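Local coordinates for tubulin-specific chaperone A (PDB 1QSD), which binds beta-tubulin as a post-chaperonin cofactor and takes part in an early step of the tubulin folding pathway, at residues 22-27 with 64-69; 71-76 with 98-103; 12-17 with 89-94; 28-33 with 56-61. All blocks are in the same frame, centred on the assembly; numbering follows the deposited sequence.

Four contacts sample a chain built of three helices. Contacts 1 and 4 join helix 5-39 to helix 45-81: contact 1 sits close to the chain's centre, its partly buried patch pairing an apolar touch with a polar one, while contact 4, farther along the same pair, carries a direct hydrogen bond. Helix 90-104 lies against helix 45-81 in contact 2 and against helix 5-39 in contact 3. Contact 2 is partly buried and rests on the apolar length of a lysine; contact 3, at the surface, rests mainly on a long salt bridge. Contacts 3 and 4 lie on opposite sides of the chain's centre, about 27 Å apart between centres. Contacts 1, 2 and 4 also touch the second subunit.

Contact 1 of 4, residues 22-27 with 64-69; sequences YYQQEL and TLYEKI
Tyr23 and Leu65 meet inside the helix pair, where the ring carbon CD2 of Tyr23 comes to 4.2 Å from the methyl CD2 of Leu65. Both side chains set out toward the facing helix. The tyrosine holds CG anti to the carbonyl carbon (chi1 -75°), which carries its ring toward helix 45-81, whereas Leu65 offers a single methyl to the ring at a slant. One step along each helix a second pair forms. Gln24 folds its chain at chi2 (75°), bringing the amide round to the hydroxyl end of Tyr66, with NE2 of Gln24 3.3 Å from OH of Tyr66. The two side chains run at about a right angle, their amide and ring planes 40° apart. That hydroxyl is hydrogen-bonded to Glu20, a turn earlier on the glutamine's own helix. Glu26 of the same segment receives a hydrogen bond from Tyr23 of the second subunit. Between helix 5-39 and helix 45-81 the chemistry divides: the buried ring and leucine join through van der Waals contact, while the bond to Glu20 holds the hydroxyl of Tyr66, with the Gln24 amide close by.

Contact 2 of 4, residues 71-76 with 98-103; sequences EFKEDL and SAQELL
Ala99 opens the contact by setting its methyl against the chain of Lys73: CB of Ala99 lies 4.2 Å from CD of Lys73, and the two CA atoms, 6.9 Å apart, are the nearest across the segments. Gln100 follows. Its side chain does not start toward the other helix, but a bend at chi2 carries its amide over to the end of Lys73, the two side chains meeting at a slant. Leu103, one turn beyond Ala99, adds its methyl CD1 at 4.1 Å from CD of Lys73. The lysine thus lies against Ala99, Gln100 and Leu103 together. Its CG is anti to the backbone N (chi1 -172°), pushing the chain toward helix 90-104, and a turn at chi3 (97°) then folds the end over. The ammonium NZ has a long, weak ion pair with Glu77 on its own helix. Replacing Lys73 by an alanine would probably cost the methyls of Ala99 and Leu103 their packing partner and Glu77 its weak ionic mate. The segment axes pass 10.4 Å apart and run roughly antiparallel, at 143°. Ala99 also rests on Ile69 and Leu103 on Arg70, both of helix 45-81, while Leu102 turns to Glu20 of helix 5-39. The short C-terminal helix therefore packs on both long helices, and on another side of helix 45-81 Phe72 makes a cation-pi contact with Lys50 of the second subunit.

Contact 3 of 4, residues 12-17 with 89-94; sequences ALKRLT and VSDARS
The carboxylate of Asp91 is met by the ammonium of Lys14, which stands well off the carboxylate plane; NZ of Lys14 is 3.7 Å from OD2 of Asp91, a long salt bridge. The other flat group nearby, the guanidinium of Arg93, has the backbone oxygen of Val89 over the centre of one face, with O of Val89 4.3 Å above the plane. Lys14 reaches Asp91 with a chain extended beyond CG, having placed CG anti to the carbonyl carbon (chi1 -63°), and it arrives at about a right angle to the aspartate side chain. The end of the lysine also passes the aspartate's own backbone, CE of Lys14 lying 3.7 Å from O of Asp91. Carboxylate and carbonyl both lie loosely near the ammonium, and at this range the attraction is probably mainly long-range electrostatics, near solvent. Asp91 lies in the first turn of helix 90-104, behind Val89 at the N-cap position, where a negative side chain is likely to suit the helix dipole. Ser94, a phosphorylation site of this protein, is unmodified here and lies on the next turn. Beneath this surface pair, Leu13 packs on Ala95 and Ala99 of helix 90-104 and on Leu76 of helix 45-81, while Leu16 turns to Leu65 and Phe72, so the three helices pack on one another here, with Lys14 at the surface, its chain also resting on Ala95.

Contact 4 of 4, residues 28-33 with 56-61; sequences KDQEAH and DDTKRL
Gln30, its chain extended, brings its amide end-on to Thr58, and NE2 of Gln30 donates a hydrogen bond to OG1 of Thr58 at 2.9 Å. The bond is bent, 135° at the hydrogen, as OG1 of Thr58 faces both ends of the amide, 3.0 Å from OE1 of Gln30, and lies 20° out of its plane; CG2 of Thr58 also touches, 3.6 Å from NE2 of Gln30. Thr58 hydrogen-bonds to the carbonyl of Val54, one turn back. These two helices form an antiparallel hairpin, and with the second subunit they contribute to the four-helix bundle: Leu61 packs on its counterpart there, and Tyr23 of the second subunit lies against Thr58. With the glutamine cut back to an alanine, the hydroxyl of Thr58 is likely to lose this donor and its methyl a neighbour. Toward solvent, Glu31 and Lys59 cross at about a right angle, OE2 of Glu31 lying 4.0 Å from CE of Lys59 but 4.7 Å from its NZ, so the charges attract only at a distance.

Contact 1 of 4, residues 22-27 with 64-69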
loop_
_atom_site.group_PDB
_atom_site.type_symbol
_atom_site.label_atom_id
_atom_site.label_comp_id
_atom_site.label_asym_id
_atom_site.label_seq_id
_atom_site.Cartn_x
_atom_site.Cartn_y
_atom_site.Cartn_z
ATOM N N TYR A 22 -4.214 6.244 -3.883
ATOM C CA TYR A 22 -3.032 5.520 -4.332
ATOM C C TYR A 22 -3.274 4.027 -4.216
ATOM O O TYR A 22 -3.075 3.283 -5.172
ATOM C CB TYR A 22 -1.817 5.922 -3.491
ATOM C CG TYR A 22 -1.198 7.224 -3.941
ATOM C CD1 TYR A 22 -1.715 7.915 -5.049
ATOM C CD2 TYR A 22 -0.062 7.742 -3.307
ATOM C CE1 TYR A 22 -1.121 9.085 -5.516
ATOM C CE2 TYR A 22 0.544 8.919 -3.768
ATOM C CZ TYR A 22 0.010 9.584 -4.877
ATOM O OH TYR A 22 0.603 10.741 -5.344
ATOM N N TYR A 23 -3.735 3.596 -3.046
ATOM C CA TYR A 23 -4.021 2.191 -2.797
ATOM C C TYR A 23 -5.158 1.677 -3.690
ATOM O O TYR A 23 -5.170 0.509 -4.085
ATOM C CB TYR A 23 -4.352 1.976 -1.317
ATOM C CG TYR A 23 -3.159 2.010 -0.368
ATOM C CD1 TYR A 23 -2.032 2.808 -0.623
ATOM C CD2 TYR A 23 -3.161 1.240 0.795
ATOM C CE1 TYR A 23 -0.927 2.827 0.269
ATOM C CE2 TYR A 23 -2.076 1.254 1.681
ATOM C CZ TYR A 23 -0.965 2.040 1.425
ATOM O OH TYR A 23 0.062 1.989 2.354
ATOM N N GLN A 24 -6.093 2.555 -4.034
ATOM C CA GLN A 24 -7.211 2.176 -4.886
ATOM C C GLN A 24 -6.750 1.921 -6.324
ATOM O O GLN A 24 -7.413 1.204 -7.067
ATOM C CB GLN A 24 -8.304 3.246 -4.855
ATOM C CG GLN A 24 -9.747 2.697 -4.898
ATOM C CD GLN A 24 -10.223 2.079 -3.579
ATOM O OE1 GLN A 24 -11.042 1.161 -3.572
ATOM N NE2 GLN A 24 -9.728 2.598 -2.462
ATOM N N GLN A 25 -5.624 2.516 -6.717
ATOM C CA GLN A 25 -5.055 2.314 -8.063
ATOM C C GLN A 25 -4.420 0.920 -8.125
ATOM O O GLN A 25 -4.576 0.194 -9.108
ATOM C CB GLN A 25 -3.942 3.327 -8.361
ATOM C CG GLN A 25 -4.304 4.801 -8.210
ATOM C CD GLN A 25 -3.075 5.725 -8.243
ATOM O OE1 GLN A 25 -3.148 6.850 -8.750
ATOM N NE2 GLN A 25 -1.953 5.259 -7.689
ATOM N N GLU A 26 -3.659 0.587 -7.079
ATOM C CA GLU A 26 -2.986 -0.702 -6.954
ATOM C C GLU A 26 -4.021 -1.815 -7.031
ATOM O O GLU A 26 -3.879 -2.744 -7.819
ATOM C CB GLU A 26 -2.251 -0.778 -5.612
ATOM C CG GLU A 26 -0.746 -1.039 -5.716
ATOM C CD GLU A 26 -0.373 -2.521 -5.676
ATOM O OE1 GLU A 26 0.003 -3.078 -6.735
ATOM O OE2 GLU A 26 -0.439 -3.124 -4.576
ATOM N N LEU A 27 -5.074 -1.689 -6.226
ATOM C CA LEU A 27 -6.155 -2.663 -6.170
ATOM C C LEU A 27 -6.803 -2.895 -7.533
ATOM O O LEU A 27 -7.017 -4.038 -7.942
ATOM C CB LEU A 27 -7.217 -2.204 -5.172
ATOM C CG LEU A 27 -8.294 -3.230 -4.816
ATOM C CD1 LEU A 27 -7.659 -4.428 -4.103
ATOM C CD2 LEU A 27 -9.340 -2.592 -3.925
ATOM N N THR A 64 -9.157 -0.719 7.288
ATOM C CA THR A 64 -8.480 0.015 8.351
ATOM C C THR A 64 -8.163 1.431 7.943
ATOM O O THR A 64 -8.135 2.342 8.783
ATOM C CB THR A 64 -7.199 -0.705 8.817
ATOM O OG1 THR A 64 -6.477 -1.175 7.673
ATOM C CG2 THR A 64 -7.554 -1.890 9.749
ATOM N N LEU A 65 -7.973 1.608 6.640
ATOM C CA LEU A 65 -7.671 2.908 6.054
ATOM C C LEU A 65 -8.902 3.814 6.098
ATOM O O LEU A 65 -8.774 5.025 6.338
ATOM C CB LEU A 65 -7.181 2.737 4.620
ATOM C CG LEU A 65 -6.719 3.987 3.890
ATOM C CD1 LEU A 65 -5.696 4.755 4.728
ATOM C CD2 LEU A 65 -6.138 3.584 2.585
ATOM N N TYR A 66 -10.092 3.233 5.889
ATOM C CA TYR A 66 -11.332 4.009 5.952
ATOM C C TYR A 66 -11.646 4.386 7.380
ATOM O O TYR A 66 -12.159 5.474 7.615
ATOM C CB TYR A 66 -12.506 3.259 5.361
ATOM C CG TYR A 66 -12.396 3.094 3.874
ATOM C CD1 TYR A 66 -12.296 4.207 3.026
ATOM C CD2 TYR A 66 -12.386 1.827 3.303
ATOM C CE1 TYR A 66 -12.190 4.053 1.640
ATOM C CE2 TYR A 66 -12.282 1.664 1.919
ATOM C CZ TYR A 66 -12.185 2.772 1.096
ATOM O OH TYR A 66 -12.125 2.550 -0.266
ATOM N N GLU A 67 -11.324 3.494 8.321
ATOM C CA GLU A 67 -11.530 3.749 9.739
ATOM C C GLU A 67 -10.740 5.010 10.139
ATOM O O GLU A 67 -11.283 5.907 10.766
ATOM C CB GLU A 67 -11.068 2.538 10.573
ATOM C CG GLU A 67 -12.012 1.325 10.508
ATOM C CD GLU A 67 -11.388 0.017 11.034
ATOM O OE1 GLU A 67 -11.457 -1.029 10.329
ATOM O OE2 GLU A 67 -10.827 0.035 12.158
ATOM N N LYS A 68 -9.483 5.096 9.708
ATOM C CA LYS A 68 -8.627 6.241 10.021
ATOM C C LYS A 68 -9.038 7.517 9.340
ATOM O O LYS A 68 -8.846 8.593 9.881
ATOM C CB LYS A 68 -7.155 5.925 9.771
ATOM C CG LYS A 68 -6.615 4.984 10.817
ATOM C CD LYS A 68 -5.159 4.763 10.679
ATOM C CE LYS A 68 -4.693 3.729 11.682
ATOM N NZ LYS A 68 -3.250 3.403 11.458
ATOM N N ILE A 69 -9.600 7.413 8.152
ATOM C CA ILE A 69 -10.094 8.599 7.471
ATOM C C ILE A 69 -11.281 9.161 8.284
ATOM O O ILE A 69 -11.374 10.373 8.514
ATOM C CB ILE A 69 -10.499 8.279 6.011
ATOM C CG1 ILE A 69 -9.236 8.072 5.177
ATOM C CG2 ILE A 69 -11.327 9.405 5.403
ATOM C CD1 ILE A 69 -9.500 7.838 3.705
#

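Contact 2 of 4, residues 71-76 with 98-103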
loop_
_atom_site.group_PDB
_atom_site.type_symbol
_atom_site.label_atom_id
_atom_site.label_comp_id
_atom_site.label_asym_id
_atom_site.label_seq_id
_atom_site.Cartn_x
_atom_site.Cartn_y
_atom_site.Cartn_z
ATOM N N GLU A 71 -11.857 8.738 11.620
ATOM C CA GLU A 71 -11.293 9.301 12.861
ATOM C C GLU A 71 -10.657 10.662 12.601
ATOM O O GLU A 71 -10.886 11.612 13.340
ATOM C CB GLU A 71 -10.186 8.399 13.435
ATOM C CG GLU A 71 -10.619 7.022 13.854
ATOM C CD GLU A 71 -9.452 6.129 14.244
ATOM O OE1 GLU A 71 -9.689 4.917 14.398
ATOM O OE2 GLU A 71 -8.309 6.627 14.381
ATOM N N PHE A 72 -9.837 10.746 11.563
ATOM C CA PHE A 72 -9.187 11.999 11.249
ATOM C C PHE A 72 -10.219 13.049 10.872
ATOM O O PHE A 72 -10.067 14.240 11.207
ATOM C CB PHE A 72 -8.161 11.811 10.142
ATOM C CG PHE A 72 -6.904 11.111 10.592
ATOM C CD1 PHE A 72 -6.944 10.135 11.588
ATOM C CD2 PHE A 72 -5.681 11.401 9.986
ATOM C CE1 PHE A 72 -5.788 9.453 11.972
ATOM C CE2 PHE A 72 -4.523 10.732 10.355
ATOM C CZ PHE A 72 -4.576 9.749 11.352
ATOM N N LYS A 73 -11.288 12.606 10.211
ATOM C CA LYS A 73 -12.374 13.504 9.807
ATOM C C LYS A 73 -13.080 14.047 11.042
ATOM O O LYS A 73 -13.283 15.252 11.177
ATOM C CB LYS A 73 -13.411 12.772 8.937
ATOM C CG LYS A 73 -14.440 13.711 8.334
ATOM C CD LYS A 73 -15.531 12.955 7.629
ATOM C CE LYS A 73 -16.728 12.799 8.529
ATOM N NZ LYS A 73 -16.447 11.835 9.599
ATOM N N GLU A 74 -13.396 13.151 11.964
ATOM C CA GLU A 74 -14.092 13.530 13.171
ATOM C C GLU A 74 -13.273 14.436 14.077
ATOM O O GLU A 74 -13.817 15.295 14.776
ATOM C CB GLU A 74 -14.557 12.288 13.916
ATOM C CG GLU A 74 -15.555 11.481 13.105
ATOM C CD GLU A 74 -16.232 10.370 13.885
ATOM O OE1 GLU A 74 -17.396 10.060 13.558
ATOM O OE2 GLU A 74 -15.608 9.809 14.818
ATOM N N ASP A 75 -11.964 14.233 14.059
ATOM C CA ASP A 75 -11.064 15.039 14.851
ATOM C C ASP A 75 -11.071 16.460 14.302
ATOM O O ASP A 75 -11.171 17.417 15.068
ATOM C CB ASP A 75 -9.651 14.465 14.792
ATOM C CG ASP A 75 -8.686 15.190 15.725
ATOM O OD1 ASP A 75 -7.590 15.567 15.261
ATOM O OD2 ASP A 75 -9.034 15.394 16.917
ATOM N N LEU A 76 -11.009 16.583 12.981
ATOM C CA LEU A 76 -11.016 17.889 12.341
ATOM C C LEU A 76 -12.366 18.592 12.544
ATOM O O LEU A 76 -12.409 19.785 12.845
ATOM C CB LEU A 76 -10.642 17.753 10.854
ATOM C CG LEU A 76 -10.504 18.999 9.965
ATOM C CD1 LEU A 76 -9.685 20.074 10.661
ATOM C CD2 LEU A 76 -9.892 18.627 8.610
ATOM N N SER A 98 -14.518 16.086 1.043
ATOM C CA SER A 98 -13.932 15.033 0.228
ATOM C C SER A 98 -13.845 13.714 0.985
ATOM O O SER A 98 -14.113 12.641 0.428
ATOM C CB SER A 98 -12.545 15.436 -0.244
ATOM O OG SER A 98 -12.639 16.486 -1.185
ATOM N N ALA A 99 -13.477 13.792 2.257
ATOM C CA ALA A 99 -13.372 12.596 3.078
ATOM C C ALA A 99 -14.742 11.934 3.249
ATOM O O ALA A 99 -14.850 10.701 3.226
ATOM C CB ALA A 99 -12.782 12.946 4.451
ATOM N N GLN A 100 -15.766 12.764 3.463
ATOM C CA GLN A 100 -17.130 12.296 3.666
ATOM C C GLN A 100 -17.653 11.630 2.389
ATOM O O GLN A 100 -18.272 10.567 2.440
ATOM C CB GLN A 100 -18.020 13.465 4.089
ATOM C CG GLN A 100 -19.430 13.064 4.500
ATOM C CD GLN A 100 -19.446 12.223 5.751
ATOM O OE1 GLN A 100 -19.638 11.010 5.700
ATOM N NE2 GLN A 100 -19.238 12.862 6.890
ATOM N N GLU A 101 -17.367 12.232 1.241
ATOM C CA GLU A 101 -17.791 11.666 -0.038
ATOM C C GLU A 101 -17.248 10.256 -0.132
ATOM O O GLU A 101 -18.008 9.325 -0.388
ATOM C CB GLU A 101 -17.243 12.473 -1.205
ATOM C CG GLU A 101 -17.893 13.820 -1.392
ATOM C CD GLU A 101 -17.235 14.651 -2.496
ATOM O OE1 GLU A 101 -17.609 15.840 -2.628
ATOM O OE2 GLU A 101 -16.353 14.126 -3.226
ATOM N N LEU A 102 -15.944 10.112 0.119
ATOM C CA LEU A 102 -15.266 8.819 0.085
ATOM C C LEU A 102 -15.952 7.755 0.925
ATOM O O LEU A 102 -16.201 6.657 0.435
ATOM C CB LEU A 102 -13.821 8.944 0.573
ATOM C CG LEU A 102 -12.772 9.420 -0.403
ATOM C CD1 LEU A 102 -11.448 9.450 0.295
ATOM C CD2 LEU A 102 -12.724 8.482 -1.572
ATOM N N LEU A 103 -16.186 8.078 2.197
ATOM C CA LEU A 103 -16.819 7.176 3.144
ATOM C C LEU A 103 -18.252 6.801 2.742
ATOM O O LEU A 103 -18.748 5.726 3.083
ATOM C CB LEU A 103 -16.811 7.820 4.532
ATOM C CG LEU A 103 -15.425 8.162 5.081
ATOM C CD1 LEU A 103 -15.566 9.058 6.306
ATOM C CD2 LEU A 103 -14.677 6.880 5.434
#

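Contact 3 of 4, residues 12-17 with 89-94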
loop_
_atom_site.group_PDB
_atom_site.type_symbol
_atom_site.label_atom_id
_atom_site.label_comp_id
_atom_site.label_asym_id
_atom_site.label_seq_id
_atom_site.Cartn_x
_atom_site.Cartn_y
_atom_site.Cartn_z
ATOM N N ALA A 12 -3.105 16.210 7.787
ATOM C CA ALA A 12 -3.191 14.829 8.219
ATOM C C ALA A 12 -4.304 14.140 7.418
ATOM O O ALA A 12 -4.074 13.078 6.829
ATOM C CB ALA A 12 -3.479 14.755 9.717
ATOM N N LEU A 13 -5.465 14.797 7.326
ATOM C CA LEU A 13 -6.617 14.257 6.621
ATOM C C LEU A 13 -6.432 14.195 5.111
ATOM O O LEU A 13 -6.756 13.175 4.484
ATOM C CB LEU A 13 -7.880 15.046 6.946
ATOM C CG LEU A 13 -9.178 14.564 6.243
ATOM C CD1 LEU A 13 -9.514 13.072 6.573
ATOM C CD2 LEU A 13 -10.352 15.465 6.648
ATOM N N LYS A 14 -5.940 15.286 4.521
ATOM C CA LYS A 14 -5.710 15.334 3.073
ATOM C C LYS A 14 -4.715 14.253 2.626
ATOM O O LYS A 14 -4.848 13.683 1.553
ATOM C CB LYS A 14 -5.230 16.729 2.624
ATOM C CG LYS A 14 -6.251 17.836 2.875
ATOM C CD LYS A 14 -6.051 19.080 1.979
ATOM C CE LYS A 14 -7.312 19.983 2.025
ATOM N NZ LYS A 14 -7.380 21.132 1.053
ATOM N N ARG A 15 -3.736 13.947 3.455
ATOM C CA ARG A 15 -2.778 12.935 3.069
ATOM C C ARG A 15 -3.359 11.542 3.171
ATOM O O ARG A 15 -3.052 10.656 2.363
ATOM C CB ARG A 15 -1.471 13.134 3.820
ATOM C CG ARG A 15 -0.880 14.540 3.500
ATOM C CD ARG A 15 -1.088 14.921 2.007
ATOM N NE ARG A 15 -0.715 16.289 1.619
ATOM C CZ ARG A 15 -1.157 17.412 2.196
ATOM N NH1 ARG A 15 -1.989 17.371 3.230
ATOM N NH2 ARG A 15 -0.826 18.595 1.676
ATOM N N LEU A 16 -4.305 11.373 4.076
ATOM C CA LEU A 16 -4.951 10.074 4.199
ATOM C C LEU A 16 -5.848 9.825 2.978
ATOM O O LEU A 16 -5.850 8.735 2.409
ATOM C CB LEU A 16 -5.775 9.974 5.491
ATOM C CG LEU A 16 -5.092 9.337 6.693
ATOM C CD1 LEU A 16 -6.121 9.031 7.769
ATOM C CD2 LEU A 16 -4.441 8.050 6.245
ATOM N N THR A 17 -6.588 10.842 2.553
ATOM C CA THR A 17 -7.461 10.663 1.402
ATOM C C THR A 17 -6.661 10.490 0.117
ATOM O O THR A 17 -7.110 9.807 -0.794
ATOM C CB THR A 17 -8.539 11.782 1.261
ATOM O OG1 THR A 17 -7.924 13.014 0.861
ATOM C CG2 THR A 17 -9.306 11.956 2.584
ATOM N N VAL A 89 -10.835 28.839 7.188
ATOM C CA VAL A 89 -11.104 27.405 7.319
ATOM C C VAL A 89 -11.749 26.724 6.088
ATOM O O VAL A 89 -12.231 25.585 6.180
ATOM C CB VAL A 89 -11.958 27.102 8.568
ATOM C CG1 VAL A 89 -11.286 27.675 9.799
ATOM C CG2 VAL A 89 -13.353 27.684 8.417
ATOM N N SER A 90 -11.694 27.374 4.928
ATOM C CA SER A 90 -12.280 26.810 3.731
ATOM C C SER A 90 -11.593 25.521 3.327
ATOM O O SER A 90 -12.262 24.560 2.933
ATOM C CB SER A 90 -12.234 27.817 2.590
ATOM O OG SER A 90 -12.818 29.040 3.001
ATOM N N ASP A 91 -10.265 25.489 3.424
ATOM C CA ASP A 91 -9.530 24.273 3.091
ATOM C C ASP A 91 -9.918 23.115 3.982
ATOM O O ASP A 91 -9.979 21.978 3.520
ATOM C CB ASP A 91 -8.028 24.484 3.177
ATOM C CG ASP A 91 -7.465 25.049 1.916
ATOM O OD1 ASP A 91 -6.437 25.749 1.997
ATOM O OD2 ASP A 91 -8.055 24.790 0.838
ATOM N N ALA A 92 -10.170 23.411 5.255
ATOM C CA ALA A 92 -10.557 22.390 6.237
ATOM C C ALA A 92 -11.927 21.804 5.880
ATOM O O ALA A 92 -12.098 20.592 5.837
ATOM C CB ALA A 92 -10.581 22.989 7.647
ATOM N N ARG A 93 -12.898 22.683 5.628
ATOM C CA ARG A 93 -14.250 22.268 5.228
ATOM C C ARG A 93 -14.199 21.433 3.943
ATOM O O ARG A 93 -14.885 20.429 3.825
ATOM C CB ARG A 93 -15.131 23.501 4.983
ATOM C CG ARG A 93 -15.927 23.972 6.202
ATOM C CD ARG A 93 -17.008 25.005 5.803
ATOM N NE ARG A 93 -16.533 26.377 5.973
ATOM C CZ ARG A 93 -16.156 27.182 4.983
ATOM N NH1 ARG A 93 -16.203 26.773 3.713
ATOM N NH2 ARG A 93 -15.673 28.386 5.280
ATOM N N SER A 94 -13.349 21.848 3.010
ATOM C CA SER A 94 -13.175 21.173 1.743
ATOM C C SER A 94 -12.577 19.791 1.982
ATOM O O SER A 94 -12.989 18.811 1.350
ATOM C CB SER A 94 -12.250 22.002 0.851
ATOM O OG SER A 94 -12.311 21.580 -0.493
#

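Contact 4 of 4, residues 28-33 with 56-61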
loop_
_atom_site.group_PDB
_atom_site.type_symbol
_atom_site.label_atom_id
_atom_site.label_comp_id
_atom_site.label_asym_id
_atom_site.label_seq_id
_atom_site.Cartn_x
_atom_site.Cartn_y
_atom_site.Cartn_z
ATOM N N LYS A 28 -7.099 -1.810 -8.241
ATOM C CA LYS A 28 -7.734 -1.894 -9.553
ATOM C C LYS A 28 -6.859 -2.608 -10.574
ATOM O O LYS A 28 -7.346 -3.391 -11.389
ATOM C CB LYS A 28 -8.093 -0.499 -10.055
ATOM C CG LYS A 28 -8.879 -0.518 -11.339
ATOM C CD LYS A 28 -9.632 0.782 -11.607
ATOM C CE LYS A 28 -10.532 0.608 -12.840
ATOM N NZ LYS A 28 -11.376 1.795 -13.158
ATOM N N ASP A 29 -5.562 -2.331 -10.516
ATOM C CA ASP A 29 -4.585 -2.936 -11.410
ATOM C C ASP A 29 -4.410 -4.452 -11.137
ATOM O O ASP A 29 -4.169 -5.231 -12.059
ATOM C CB ASP A 29 -3.252 -2.202 -11.261
ATOM C CG ASP A 29 -2.230 -2.626 -12.289
ATOM O OD1 ASP A 29 -1.191 -3.197 -11.887
ATOM O OD2 ASP A 29 -2.461 -2.389 -13.500
ATOM N N GLN A 30 -4.536 -4.859 -9.873
ATOM C CA GLN A 30 -4.408 -6.261 -9.483
ATOM C C GLN A 30 -5.622 -7.097 -9.909
ATOM O O GLN A 30 -5.474 -8.259 -10.300
ATOM C CB GLN A 30 -4.168 -6.394 -7.977
ATOM C CG GLN A 30 -2.749 -6.046 -7.539
ATOM C CD GLN A 30 -2.530 -6.230 -6.045
ATOM O OE1 GLN A 30 -2.777 -7.303 -5.496
ATOM N NE2 GLN A 30 -2.073 -5.185 -5.385
ATOM N N GLU A 31 -6.814 -6.521 -9.819
ATOM C CA GLU A 31 -8.031 -7.218 -10.225
ATOM C C GLU A 31 -8.041 -7.450 -11.740
ATOM O O GLU A 31 -8.598 -8.436 -12.230
ATOM C CB GLU A 31 -9.265 -6.413 -9.823
ATOM C CG GLU A 31 -9.608 -6.508 -8.357
ATOM C CD GLU A 31 -10.502 -5.382 -7.909
ATOM O OE1 GLU A 31 -11.355 -4.960 -8.712
ATOM O OE2 GLU A 31 -10.336 -4.896 -6.766
ATOM N N ALA A 32 -7.445 -6.521 -12.481
ATOM C CA ALA A 32 -7.383 -6.638 -13.935
ATOM C C ALA A 32 -6.535 -7.861 -14.254
ATOM O O ALA A 32 -6.906 -8.706 -15.078
ATOM C CB ALA A 32 -6.759 -5.376 -14.553
ATOM N N HIS A 33 -5.425 -7.974 -13.529
ATOM C CA HIS A 33 -4.496 -9.074 -13.694
ATOM C C HIS A 33 -5.108 -10.426 -13.343
ATOM O O HIS A 33 -4.948 -11.388 -14.094
ATOM C CB HIS A 33 -3.235 -8.837 -12.869
ATOM C CG HIS A 33 -2.155 -9.844 -13.132
ATOM N ND1 HIS A 33 -2.023 -10.495 -14.340
ATOM C CD2 HIS A 33 -1.147 -10.290 -12.348
ATOM C CE1 HIS A 33 -0.971 -11.297 -14.294
ATOM N NE2 HIS A 33 -0.424 -11.195 -13.093
ATOM N N ASP A 56 -6.272 -10.427 -2.194
ATOM C CA ASP A 56 -6.971 -10.449 -0.903
ATOM C C ASP A 56 -6.227 -9.655 0.154
ATOM O O ASP A 56 -6.847 -9.026 1.005
ATOM C CB ASP A 56 -7.178 -11.888 -0.392
ATOM C CG ASP A 56 -8.138 -12.714 -1.253
ATOM O OD1 ASP A 56 -8.264 -13.923 -0.991
ATOM O OD2 ASP A 56 -8.768 -12.176 -2.189
ATOM N N ASP A 57 -4.902 -9.722 0.129
ATOM C CA ASP A 57 -4.093 -8.993 1.087
ATOM C C ASP A 57 -4.259 -7.500 0.860
ATOM O O ASP A 57 -4.583 -6.756 1.788
ATOM C CB ASP A 57 -2.627 -9.408 0.977
ATOM C CG ASP A 57 -2.343 -10.703 1.696
ATOM O OD1 ASP A 57 -1.246 -10.833 2.285
ATOM O OD2 ASP A 57 -3.228 -11.589 1.691
ATOM N N THR A 58 -4.063 -7.075 -0.383
ATOM C CA THR A 58 -4.217 -5.680 -0.759
ATOM C C THR A 58 -5.562 -5.169 -0.233
ATOM O O THR A 58 -5.619 -4.161 0.451
ATOM C CB THR A 58 -4.168 -5.538 -2.285
ATOM O OG1 THR A 58 -2.942 -6.100 -2.769
ATOM C CG2 THR A 58 -4.246 -4.080 -2.696
ATOM N N LYS A 59 -6.632 -5.899 -0.506
ATOM C CA LYS A 59 -7.954 -5.511 -0.037
ATOM C C LYS A 59 -8.068 -5.316 1.482
ATOM O O LYS A 59 -8.712 -4.368 1.932
ATOM C CB LYS A 59 -9.005 -6.531 -0.490
ATOM C CG LYS A 59 -9.352 -6.491 -1.961
ATOM C CD LYS A 59 -10.375 -7.562 -2.298
ATOM C CE LYS A 59 -10.864 -7.429 -3.734
ATOM N NZ LYS A 59 -11.882 -8.470 -4.085
ATOM N N ARG A 60 -7.440 -6.183 2.271
ATOM C CA ARG A 60 -7.525 -6.101 3.733
ATOM C C ARG A 60 -7.050 -4.740 4.287
ATOM O O ARG A 60 -7.487 -4.281 5.349
ATOM C CB ARG A 60 -6.763 -7.290 4.363
ATOM C CG ARG A 60 -5.356 -6.981 4.916
ATOM C CD ARG A 60 -4.411 -8.198 4.945
ATOM N NE ARG A 60 -5.047 -9.432 5.405
ATOM C CZ ARG A 60 -4.633 -10.649 5.066
ATOM N NH1 ARG A 60 -3.584 -10.792 4.269
ATOM N NH2 ARG A 60 -5.296 -11.725 5.473
ATOM N N LEU A 61 -6.217 -4.074 3.499
ATOM C CA LEU A 61 -5.640 -2.770 3.823
ATOM C C LEU A 61 -6.633 -1.606 3.788
ATOM O O LEU A 61 -6.447 -0.595 4.470
ATOM C CB LEU A 61 -4.549 -2.467 2.808
ATOM C CG LEU A 61 -3.157 -2.038 3.220
ATOM C CD1 LEU A 61 -2.361 -1.935 1.945
ATOM C CD2 LEU A 61 -3.179 -0.714 3.960
#